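Long-range contact in putative MCP-type signal transduction protein (Campylobacter jejuni subsp. jejuni serotype O:2, PDB 4WY9), which is the chemoreceptor Tlp1, whose periplasmic tandem-PAS sensory domain probably recognises chemotactic ligands indirectly and passes the signal on: residues I137-G151 and V166-V179. Sequence-based numbering, arbitrary orientation.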
# COMPACT_ATOMS: atom_id res chain seq x y z
N ILE A 137 8.05 -13.03 -4.63
CA ILE A 137 9.42 -13.05 -4.12
C ILE A 137 9.96 -14.49 -4.15
O ILE A 137 11.08 -14.72 -4.62
CB ILE A 137 9.48 -12.46 -2.70
CG1 ILE A 137 9.32 -10.95 -2.77
CG2 ILE A 137 10.82 -12.79 -2.04
CD1 ILE A 137 9.10 -10.25 -1.47
N LEU A 138 9.20 -15.43 -3.61
CA LEU A 138 9.68 -16.82 -3.53
C LEU A 138 10.00 -17.34 -4.92
O LEU A 138 10.98 -18.08 -5.10
CB LEU A 138 8.64 -17.72 -2.86
CG LEU A 138 8.33 -17.41 -1.41
CD1 LEU A 138 7.47 -18.44 -0.79
CD2 LEU A 138 9.53 -17.15 -0.55
N LYS A 139 9.19 -16.96 -5.91
CA LYS A 139 9.37 -17.46 -7.28
C LYS A 139 10.48 -16.74 -8.05
O LYS A 139 11.17 -17.37 -8.85
CB LYS A 139 8.02 -17.35 -8.03
CG LYS A 139 8.06 -17.74 -9.51
CD LYS A 139 8.13 -19.24 -9.65
CE LYS A 139 8.33 -19.68 -11.11
NZ LYS A 139 9.65 -19.20 -11.63
N LYS A 140 10.62 -15.42 -7.85
CA LYS A 140 11.40 -14.59 -8.76
C LYS A 140 12.61 -13.89 -8.17
O LYS A 140 13.51 -13.48 -8.90
CB LYS A 140 10.51 -13.51 -9.39
CG LYS A 140 9.25 -14.04 -10.02
CD LYS A 140 8.52 -13.02 -10.81
CE LYS A 140 8.09 -11.83 -10.03
NZ LYS A 140 7.22 -10.97 -10.91
N ALA A 141 12.65 -13.71 -6.85
CA ALA A 141 13.69 -12.89 -6.27
C ALA A 141 15.06 -13.55 -6.41
O ALA A 141 15.21 -14.76 -6.22
CB ALA A 141 13.40 -12.58 -4.80
N LYS A 142 16.05 -12.73 -6.74
CA LYS A 142 17.44 -13.18 -6.92
C LYS A 142 18.38 -12.30 -6.15
O LYS A 142 18.20 -11.07 -6.11
CB LYS A 142 17.82 -13.16 -8.39
CG LYS A 142 16.99 -14.14 -9.22
CD LYS A 142 17.19 -13.96 -10.69
CE LYS A 142 16.24 -14.87 -11.46
NZ LYS A 142 14.82 -14.46 -11.23
N TYR A 143 19.37 -12.89 -5.49
CA TYR A 143 20.33 -12.13 -4.73
C TYR A 143 21.09 -11.16 -5.62
O TYR A 143 21.50 -11.51 -6.73
CB TYR A 143 21.30 -13.02 -4.01
CG TYR A 143 22.25 -12.28 -3.09
CD1 TYR A 143 21.77 -11.57 -2.01
CD2 TYR A 143 23.63 -12.25 -3.31
CE1 TYR A 143 22.59 -10.90 -1.16
CE2 TYR A 143 24.47 -11.57 -2.46
CZ TYR A 143 23.95 -10.89 -1.36
OH TYR A 143 24.77 -10.18 -0.52
N GLY A 144 21.23 -9.93 -5.14
CA GLY A 144 21.89 -8.90 -5.89
C GLY A 144 20.93 -7.90 -6.47
O GLY A 144 21.35 -6.85 -6.90
N GLU A 145 19.64 -8.24 -6.54
CA GLU A 145 18.64 -7.31 -6.98
C GLU A 145 18.41 -6.27 -5.86
O GLU A 145 18.72 -6.48 -4.70
CB GLU A 145 17.34 -8.06 -7.37
CG GLU A 145 16.51 -8.52 -6.21
CD GLU A 145 15.27 -9.37 -6.49
OE1 GLU A 145 15.22 -10.07 -7.47
OE2 GLU A 145 14.36 -9.32 -5.66
N ASN A 146 17.90 -5.12 -6.23
CA ASN A 146 17.58 -4.12 -5.25
C ASN A 146 16.08 -3.87 -5.29
O ASN A 146 15.61 -2.73 -5.29
CB ASN A 146 18.35 -2.83 -5.57
CG ASN A 146 18.26 -1.83 -4.48
OD1 ASN A 146 17.84 -2.17 -3.36
ND2 ASN A 146 18.63 -0.58 -4.77
N LYS A 147 15.33 -4.93 -5.32
CA LYS A 147 13.94 -4.75 -5.64
C LYS A 147 13.06 -4.72 -4.41
O LYS A 147 13.28 -5.45 -3.46
CB LYS A 147 13.43 -5.86 -6.59
CG LYS A 147 14.02 -5.86 -7.99
CD LYS A 147 13.37 -6.93 -8.85
CE LYS A 147 13.86 -6.95 -10.27
NZ LYS A 147 13.13 -7.96 -11.02
N VAL A 148 12.00 -3.92 -4.47
CA VAL A 148 10.95 -3.93 -3.48
C VAL A 148 9.70 -4.39 -4.17
O VAL A 148 9.39 -3.93 -5.27
CB VAL A 148 10.75 -2.53 -2.86
CG1 VAL A 148 9.67 -2.57 -1.80
CG2 VAL A 148 12.07 -2.00 -2.30
N TYR A 149 8.95 -5.30 -3.54
CA TYR A 149 7.74 -5.88 -4.13
C TYR A 149 6.53 -5.21 -3.52
O TYR A 149 6.34 -5.22 -2.31
CB TYR A 149 7.74 -7.38 -3.92
CG TYR A 149 8.86 -8.07 -4.64
CD1 TYR A 149 10.19 -7.96 -4.18
CD2 TYR A 149 8.65 -8.82 -5.79
CE1 TYR A 149 11.22 -8.57 -4.83
CE2 TYR A 149 9.70 -9.44 -6.43
CZ TYR A 149 10.99 -9.31 -5.97
OH TYR A 149 12.04 -9.94 -6.62
N ILE A 150 5.70 -4.60 -4.37
CA ILE A 150 4.56 -3.83 -3.91
C ILE A 150 3.29 -4.34 -4.56
O ILE A 150 3.24 -4.52 -5.78
CB ILE A 150 4.73 -2.34 -4.19
CG1 ILE A 150 6.00 -1.85 -3.45
CG2 ILE A 150 3.52 -1.52 -3.73
CD1 ILE A 150 6.28 -0.41 -3.59
N GLY A 151 2.29 -4.65 -3.75
CA GLY A 151 1.06 -5.22 -4.24
C GLY A 151 0.05 -4.25 -4.78
O GLY A 151 0.30 -3.05 -4.84
N VAL A 166 -2.44 -2.37 1.24
CA VAL A 166 -1.41 -2.68 0.27
C VAL A 166 -0.18 -3.20 1.02
O VAL A 166 0.11 -2.76 2.13
CB VAL A 166 -1.05 -1.48 -0.61
CG1 VAL A 166 -0.51 -0.29 0.22
CG2 VAL A 166 -0.06 -1.86 -1.69
N ASN A 167 0.52 -4.14 0.39
CA ASN A 167 1.68 -4.74 1.00
C ASN A 167 2.96 -4.37 0.29
O ASN A 167 3.00 -4.24 -0.93
CB ASN A 167 1.53 -6.25 1.04
CG ASN A 167 0.48 -6.68 2.02
OD1 ASN A 167 0.79 -6.87 3.21
ND2 ASN A 167 -0.75 -6.76 1.58
N VAL A 168 4.03 -4.25 1.09
CA VAL A 168 5.35 -3.90 0.64
C VAL A 168 6.27 -4.96 1.23
O VAL A 168 6.18 -5.18 2.44
CB VAL A 168 5.76 -2.51 1.09
CG1 VAL A 168 7.15 -2.18 0.68
CG2 VAL A 168 4.77 -1.44 0.49
N ALA A 169 7.10 -5.60 0.43
CA ALA A 169 7.91 -6.71 0.93
C ALA A 169 9.23 -6.87 0.21
O ALA A 169 9.37 -6.50 -0.97
CB ALA A 169 7.10 -8.01 0.85
N ILE A 170 10.20 -7.43 0.92
CA ILE A 170 11.56 -7.62 0.41
C ILE A 170 12.07 -8.99 0.84
O ILE A 170 11.85 -9.40 1.99
CB ILE A 170 12.51 -6.52 0.92
CG1 ILE A 170 11.98 -5.13 0.55
CG2 ILE A 170 13.92 -6.68 0.42
CD1 ILE A 170 12.81 -4.00 1.10
N PRO A 171 12.76 -9.73 -0.06
CA PRO A 171 13.39 -11.02 0.32
C PRO A 171 14.52 -10.86 1.31
O PRO A 171 15.18 -9.82 1.33
CB PRO A 171 13.92 -11.55 -1.00
CG PRO A 171 14.13 -10.32 -1.83
CD PRO A 171 12.98 -9.42 -1.47
N ILE A 172 14.72 -11.91 2.10
CA ILE A 172 15.88 -12.16 2.96
C ILE A 172 16.68 -13.29 2.34
O ILE A 172 16.09 -14.24 1.85
CB ILE A 172 15.45 -12.51 4.40
CG1 ILE A 172 14.50 -11.45 4.96
CG2 ILE A 172 16.67 -12.67 5.30
CD1 ILE A 172 15.09 -10.07 4.98
N PHE A 173 18.01 -13.17 2.36
CA PHE A 173 18.86 -14.21 1.77
C PHE A 173 19.87 -14.79 2.75
O PHE A 173 20.28 -14.10 3.70
CB PHE A 173 19.65 -13.63 0.58
CG PHE A 173 18.79 -13.08 -0.54
CD1 PHE A 173 18.40 -11.75 -0.53
CD2 PHE A 173 18.42 -13.85 -1.61
CE1 PHE A 173 17.62 -11.23 -1.56
CE2 PHE A 173 17.62 -13.34 -2.62
CZ PHE A 173 17.25 -12.04 -2.61
N ASP A 174 20.30 -16.01 2.47
CA ASP A 174 21.40 -16.60 3.22
C ASP A 174 22.71 -16.54 2.39
O ASP A 174 22.74 -15.95 1.34
CB ASP A 174 21.05 -18.01 3.65
CG ASP A 174 20.85 -18.98 2.50
OD1 ASP A 174 21.22 -18.68 1.35
OD2 ASP A 174 20.42 -20.14 2.76
N ARG A 175 23.77 -17.16 2.89
CA ARG A 175 25.09 -17.08 2.25
C ARG A 175 25.14 -17.91 0.96
O ARG A 175 26.02 -17.72 0.10
CB ARG A 175 26.18 -17.48 3.22
CG ARG A 175 27.57 -17.18 2.76
CD ARG A 175 28.59 -17.30 3.89
NE ARG A 175 29.15 -15.98 4.21
CZ ARG A 175 30.12 -15.40 3.50
NH1 ARG A 175 30.62 -16.04 2.44
NH2 ARG A 175 30.61 -14.21 3.84
N LYS A 176 24.16 -18.79 0.75
CA LYS A 176 24.10 -19.54 -0.50
C LYS A 176 23.27 -18.77 -1.53
O LYS A 176 22.90 -19.31 -2.57
CB LYS A 176 23.52 -20.94 -0.25
CG LYS A 176 24.40 -21.75 0.73
CD LYS A 176 23.88 -23.14 0.93
CE LYS A 176 24.70 -24.12 0.11
NZ LYS A 176 26.13 -24.31 0.47
N ASN A 177 22.98 -17.51 -1.23
CA ASN A 177 22.28 -16.61 -2.15
C ASN A 177 20.88 -17.06 -2.43
O ASN A 177 20.34 -16.76 -3.50
CB ASN A 177 23.03 -16.46 -3.49
CG ASN A 177 24.51 -16.19 -3.30
OD1 ASN A 177 24.91 -15.31 -2.51
ND2 ASN A 177 25.32 -16.97 -3.95
N GLN A 178 20.28 -17.77 -1.48
CA GLN A 178 18.93 -18.29 -1.60
C GLN A 178 17.97 -17.47 -0.77
O GLN A 178 18.32 -17.03 0.32
CB GLN A 178 18.83 -19.73 -1.14
CG GLN A 178 19.74 -20.65 -1.92
CD GLN A 178 19.08 -21.33 -3.13
OE1 GLN A 178 18.22 -20.74 -3.80
NE2 GLN A 178 19.49 -22.55 -3.43
N VAL A 179 16.73 -17.33 -1.24
CA VAL A 179 15.70 -16.70 -0.45
C VAL A 179 15.36 -17.60 0.73
O VAL A 179 15.01 -18.74 0.54
CB VAL A 179 14.43 -16.39 -1.28
CG1 VAL A 179 13.34 -15.79 -0.39
CG2 VAL A 179 14.73 -15.46 -2.43
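Tyr149 and Ala169 form a hydrogen-bonded antiparallel pair: Tyr149 N gives a nearly straight bond to Ala169 O (2.9 Å), and Ala169 N returns one to Tyr149 O. Ile150 and Val168 make the next, non-hydrogen-bonded pair (CA atoms 4.6 Å apart), then Gly151 N bonds Asn167 O. Between helix 132-140 and this strand runs a loop with a type II turn at Lys142-Glu145; 166-179 turns back through a type I turn, where Asp174 OD1 accepts from Lys176 N (an Asx turn) and, from the opposite face of its carboxylate, Gln178 N. On the Val168 side, Val148 CG1 meets Val168 CG1 at 3.6 Å and Val148 CG2 touches Ile170 CD1. On the Ala169 side, Ile137 drops CG2 tightly onto Pro171 CB (3.5 Å), its CD1 reaches Ala169 CB, and its CG1 lies over the Tyr149 ring centre. Tyr149 OH donates to Glu145 OE2 (2.6 Å), while Lys142 N meets Glu145 OE1 from above the carboxylate plane, so this carboxylate joins the turn to the strand. Ala141 CB rests against Pro171 CG and Val179 CG2. Tyr143, with CG anti to the backbone N (chi1 -174°), directs its ring edge at the face of Phe173 in a T-shaped pair (centroids 5.2 Å apart, planes at 66°), and its CA adds a CH-pi contact. The short strand thus extends the sheet of the first PDC sensor domain: strand 163-173 pairs along its other edge with 179-188, helix 132-140 packs over the Ala169 side, and helix 8-51 touches Val148, Val168 and Ile170 from the opposite side.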